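Local coordinates for protein subdomain of Desmoplakin Carboxy-Terminal domain (DPCT) (Homo sapiens, PDB 1LM5) that binds intermediate filaments through a carboxy-terminal plakin-repeat fragment, probably helping to attach them to desmosomes, at residues Ala152-Arg155 against Leu156-Thr159; Lys174-Tyr177 against Lys178-Ile181; Lys98-Ala101 against Ala102-Val105. All coordinates share one frame; numbering follows the deposited sequence.

Contact 1: residues Ala152-Arg155 against Leu156-Thr159; sequences AAQR and LQDT
Gln154 and Gln157 meet on an exposed flank of helix 150-157, one helical turn apart, and their side chains run side by side in the same direction. Both leave the backbone with CG anti to N; the Gln154 chain then bends at chi2 (61°), which swings its amide over beside that of Gln157. The two amide planes stand 78° apart, so the groups do not stack. Their NE2 atoms come within 3.2 Å, and as two donors they form no bond. What joins the pair is a water that donates to both amide oxygens, lying 2.8 Å from Gln154 OE1 and from Gln157 OE1.

Backbone bonds make the second group. Leu156 N donates to Ala152 O at 3.0 Å, Gln157 N bonds Ala153 O at the same spacing, and Asp158 N reaches Gln154 O at 3.1 Å. A weak bond from Asp158 N to Arg155 O marks the end of the helix. Here Asp158 leaves helical geometry and centres an inverse gamma turn, closed by a weak bond from Thr159 N to Gln157 O. Asp158 OD1 is hydrogen-bonded to Ser161 OG.

Packing between the segments is slight: Leu156 CG lies 3.6 Å from the carbonyl oxygen Ala152 O, and the Leu156 side chain packs mainly on other parts of the chain. There Leu156, the buried residue of the contact, packs against Glu120 and Tyr123 of helix 112-124 and against Leu128 and Ile148 in loops, while Arg155 touches Tyr112 of the same helix and Thr159 touches its Leu124.

Contact 2: residues Lys174-Tyr177 against Lys178-Ile181; sequences KISY and KDAI
Ser176 and Asp179 form a capping box at the start of helix 177-183, where the chain leaves strand 174-175. The Asp179 side chain shows how it is built. Its CB lies against Ile175 CB at 3.5 Å, an apolar touch behind the box. From there CG stands anti to the carbonyl carbon (chi1 -67°), which carries the carboxylate back toward the strand. CG passes 3.3 Å from Ser176 OG. At the tip, OD1 accepts from Ser176 N at 2.9 Å in an essentially straight bond (N-H...O 179°), met on its anti side and 32° out of the carboxylate plane. OD1 also takes part in a salt bridge with Lys164, so one oxygen serves two donors, and a nearby ammonium would be expected to favour the charged carboxylate.

The reciprocal half of the box runs from Asp179 N to Ser176 OG, 3.0 Å long. Ser176 OG sits between its own N and carbonyl carbon, which turns it toward the N-H of Asp179. Behind the cap, the helix is continued by backbone bonds from Ala180 N to Ser176 O and from Ile181 N to Tyr177 O.

Buried side chains flank this polar corner: Ile175 lies against Ala180 and against Leu166 of the paired strand 166-167, and Tyr177 meets Phe121 of helix 112-124 edge-to-face while its OH bonds Ile11 N. Within the segments, the Tyr177 ring is approached obliquely by Ile181, whose CD1 comes to 3.5 Å from Tyr177 CE2.

Contact 3: residues Lys98-Ala101 against Ala102-Val105; sequences KMSA and AEAV
Ser100 and Glu103 face each other across the first turn of helix 101-106, with Ser100 at the N-cap position. Glu103 sets out with CG anti to its carbonyl carbon (chi1 -50°), and its chain, extended beyond CG, doubles back over the preceding loop. That lays OE2 beside Ser100, where it accepts two bonds. Ser100 N approaches from above the carboxylate plane, 50° out of it, at 2.7 Å. Ser100 OG donates to the anti lone pair of OE2, also at 2.7 Å. The hydroxyl thus points to the carboxylate and also lies close to the methylene before it, Glu103 CG being 3.1 Å from Ser100 OG. Met99 runs alongside, its CB 3.9 Å from Glu103 CB and its SD 4.1 Å from Ala104 CA. The backbone follows on with Ala104 N bonded to Ser100 O at 2.9 Å and Val105 N to Ala101 O.

Two short bonds to one oxygen probably restrict the rotation of the Glu103 carboxylate, and a negative group set near the amino end of a helix would be favoured by the helix dipole. The loop is thereby tied to the helix start by one carboxylate oxygen that takes both the backbone N-H and the hydroxyl of the N-cap serine.

All three contacts are local, lying at the ends of short helices, two at the amino end and one at the carboxyl end. Contacts 2 and 3 are buried starts pairing an N-cap serine with an acidic residue three further on, but the serine hydroxyl accepts from the backbone N-H of Asp179 in contact 2, giving a capping box, and donates to the Glu103 carboxylate in contact 3. Contact 1 is a surface helix end with exposed glutamines and a bridging water. Contacts 1 and 2 touch, Thr159 OG1 lying 3.3 Å from Lys178 CE, and both residues reach Glu6. Contact 3 stands apart, its nearest atoms about 7 Å from contact 1. Helix 112-124 packs against all three.

Contact 1: residues Ala152-Arg155 against Leu156-Thr159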
# COMPACT_ATOMS: atom_id res chain seq x y z
N ALA B 152 7.22 10.94 19.17
CA ALA B 152 7.14 11.28 17.75
C ALA B 152 5.77 10.89 17.22
O ALA B 152 5.18 11.61 16.41
CB ALA B 152 8.24 10.57 16.97
N ALA B 153 5.26 9.75 17.68
CA ALA B 153 3.95 9.27 17.26
C ALA B 153 2.89 10.26 17.70
O ALA B 153 1.96 10.56 16.97
CB ALA B 153 3.67 7.89 17.86
N GLN B 154 3.04 10.76 18.92
CA GLN B 154 2.10 11.72 19.44
C GLN B 154 2.10 12.96 18.55
O GLN B 154 1.05 13.49 18.21
CB GLN B 154 2.49 12.11 20.86
CG GLN B 154 1.39 12.77 21.66
CD GLN B 154 0.19 11.86 21.82
OE1 GLN B 154 0.34 10.63 21.91
NE2 GLN B 154 -1.00 12.44 21.86
N ARG B 155 3.29 13.41 18.16
CA ARG B 155 3.43 14.58 17.28
C ARG B 155 2.69 14.38 15.96
O ARG B 155 1.99 15.27 15.48
CB ARG B 155 4.90 14.87 17.00
CG ARG B 155 5.48 16.05 17.75
CD ARG B 155 6.99 16.07 17.64
NE ARG B 155 7.59 15.09 18.54
CZ ARG B 155 8.61 14.29 18.22
NH1 ARG B 155 9.16 14.34 17.01
NH2 ARG B 155 9.06 13.42 19.11
N LEU B 156 2.88 13.22 15.35
CA LEU B 156 2.22 12.91 14.09
C LEU B 156 0.71 12.91 14.25
O LEU B 156 -0.02 13.39 13.40
CB LEU B 156 2.67 11.54 13.58
CG LEU B 156 4.08 11.50 12.99
CD1 LEU B 156 4.44 10.05 12.67
CD2 LEU B 156 4.14 12.38 11.75
N GLN B 157 0.25 12.35 15.36
CA GLN B 157 -1.18 12.27 15.64
C GLN B 157 -1.83 13.64 15.75
O GLN B 157 -2.97 13.83 15.31
CB GLN B 157 -1.40 11.48 16.93
CG GLN B 157 -2.82 11.52 17.44
CD GLN B 157 -2.89 11.23 18.92
OE1 GLN B 157 -2.47 10.16 19.37
NE2 GLN B 157 -3.40 12.18 19.70
N ASP B 158 -1.13 14.59 16.35
CA ASP B 158 -1.66 15.94 16.52
C ASP B 158 -1.57 16.69 15.19
O ASP B 158 -0.89 17.72 15.08
CB ASP B 158 -0.86 16.69 17.58
CG ASP B 158 -1.45 18.06 17.88
OD1 ASP B 158 -0.79 18.86 18.58
OD2 ASP B 158 -2.56 18.35 17.40
N THR B 159 -2.28 16.17 14.19
CA THR B 159 -2.28 16.76 12.86
C THR B 159 -2.62 18.24 12.89
O THR B 159 -2.15 19.00 12.05
CB THR B 159 -3.29 16.03 11.94
OG1 THR B 159 -4.61 16.14 12.50
CG2 THR B 159 -2.92 14.56 11.81
O HOH W 1 -1.22 8.46 21.24
O HOH W 2 2.40 17.93 15.62

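Contact 2: residues Lys174-Tyr177 against Lys178-Ile181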
# COMPACT_ATOMS: atom_id res chain seq x y z
N LYS B 174 -0.49 30.48 4.74
CA LYS B 174 0.28 29.28 5.06
C LYS B 174 -0.63 28.26 5.71
O LYS B 174 -1.41 28.57 6.60
CB LYS B 174 1.44 29.63 6.00
CG LYS B 174 2.35 30.74 5.46
CD LYS B 174 2.92 30.40 4.09
CE LYS B 174 3.90 29.22 4.14
NZ LYS B 174 4.48 28.93 2.80
N ILE B 175 -0.52 27.02 5.25
CA ILE B 175 -1.34 25.94 5.76
C ILE B 175 -0.51 24.69 5.80
O ILE B 175 0.53 24.61 5.16
CB ILE B 175 -2.55 25.68 4.85
CG1 ILE B 175 -2.06 25.22 3.47
CG2 ILE B 175 -3.39 26.94 4.73
CD1 ILE B 175 -3.19 24.80 2.53
N SER B 176 -0.98 23.71 6.55
CA SER B 176 -0.28 22.45 6.66
C SER B 176 -0.85 21.55 5.58
O SER B 176 -1.82 21.90 4.90
CB SER B 176 -0.55 21.81 8.03
OG SER B 176 -1.88 21.34 8.11
N TYR B 177 -0.25 20.38 5.44
CA TYR B 177 -0.73 19.43 4.46
C TYR B 177 -2.10 18.93 4.89
O TYR B 177 -2.95 18.63 4.05
CB TYR B 177 0.22 18.26 4.33
CG TYR B 177 -0.03 17.48 3.06
CD1 TYR B 177 0.39 17.99 1.84
CD2 TYR B 177 -0.69 16.26 3.09
CE1 TYR B 177 0.16 17.30 0.65
CE2 TYR B 177 -0.92 15.55 1.91
CZ TYR B 177 -0.49 16.08 0.70
OH TYR B 177 -0.66 15.38 -0.47
N LYS B 178 -2.29 18.80 6.20
CA LYS B 178 -3.57 18.37 6.74
C LYS B 178 -4.61 19.39 6.28
O LYS B 178 -5.70 19.03 5.83
CB LYS B 178 -3.48 18.33 8.27
CG LYS B 178 -4.80 18.34 9.00
CD LYS B 178 -5.50 17.00 8.95
CE LYS B 178 -6.60 16.97 10.01
NZ LYS B 178 -7.36 15.70 9.98
N ASP B 179 -4.27 20.67 6.41
CA ASP B 179 -5.18 21.73 5.98
C ASP B 179 -5.44 21.61 4.49
O ASP B 179 -6.56 21.79 4.04
CB ASP B 179 -4.56 23.11 6.21
CG ASP B 179 -4.40 23.44 7.67
OD1 ASP B 179 -3.44 24.15 8.00
OD2 ASP B 179 -5.25 23.00 8.48
N ALA B 180 -4.38 21.35 3.73
CA ALA B 180 -4.48 21.23 2.29
C ALA B 180 -5.49 20.14 1.93
O ALA B 180 -6.33 20.35 1.07
CB ALA B 180 -3.12 20.91 1.70
N ILE B 181 -5.41 19.00 2.60
CA ILE B 181 -6.33 17.91 2.31
C ILE B 181 -7.76 18.33 2.66
O ILE B 181 -8.70 18.00 1.94
CB ILE B 181 -5.96 16.65 3.09
CG1 ILE B 181 -4.62 16.13 2.60
CG2 ILE B 181 -7.03 15.59 2.93
CD1 ILE B 181 -4.07 14.98 3.43

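Contact 3: residues Lys98-Ala101 against Ala102-Val105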
# COMPACT_ATOMS: atom_id res chain seq x y z
N LYS B 98 17.67 -0.68 4.38
CA LYS B 98 17.22 0.68 4.14
C LYS B 98 16.61 1.39 5.34
O LYS B 98 15.87 0.79 6.13
CB LYS B 98 16.22 0.68 2.98
CG LYS B 98 16.80 0.14 1.68
CD LYS B 98 15.72 -0.44 0.79
CE LYS B 98 15.10 -1.68 1.42
NZ LYS B 98 13.97 -2.23 0.62
N MET B 99 16.92 2.67 5.49
CA MET B 99 16.39 3.46 6.58
C MET B 99 15.12 4.17 6.14
O MET B 99 15.01 4.62 5.00
CB MET B 99 17.38 4.55 7.01
CG MET B 99 18.70 4.10 7.58
SD MET B 99 19.51 5.57 8.27
CE MET B 99 20.11 6.37 6.78
N SER B 100 14.16 4.27 7.05
CA SER B 100 12.92 4.98 6.77
C SER B 100 13.25 6.46 6.98
O SER B 100 14.33 6.81 7.47
CB SER B 100 11.83 4.54 7.74
OG SER B 100 12.19 4.84 9.07
N ALA B 101 12.33 7.35 6.62
CA ALA B 101 12.58 8.78 6.79
C ALA B 101 12.96 9.13 8.23
O ALA B 101 13.92 9.86 8.46
CB ALA B 101 11.35 9.57 6.37
N ALA B 102 12.19 8.62 9.18
CA ALA B 102 12.44 8.90 10.60
C ALA B 102 13.86 8.54 11.01
O ALA B 102 14.53 9.32 11.70
CB ALA B 102 11.45 8.14 11.46
N GLU B 103 14.30 7.36 10.60
CA GLU B 103 15.63 6.87 10.93
C GLU B 103 16.66 7.78 10.26
O GLU B 103 17.65 8.16 10.87
CB GLU B 103 15.80 5.44 10.44
CG GLU B 103 14.67 4.51 10.87
CD GLU B 103 14.77 3.12 10.25
OE1 GLU B 103 15.60 2.32 10.72
OE2 GLU B 103 14.01 2.83 9.29
N ALA B 104 16.39 8.14 9.00
CA ALA B 104 17.31 9.00 8.26
C ALA B 104 17.53 10.33 8.96
O ALA B 104 18.63 10.90 8.91
CB ALA B 104 16.78 9.24 6.85
N VAL B 105 16.48 10.84 9.60
CA VAL B 105 16.60 12.10 10.31
C VAL B 105 17.53 11.86 11.48
O VAL B 105 18.44 12.64 11.75
CB VAL B 105 15.24 12.58 10.85
CG1 VAL B 105 15.45 13.79 11.75
CG2 VAL B 105 14.33 12.97 9.69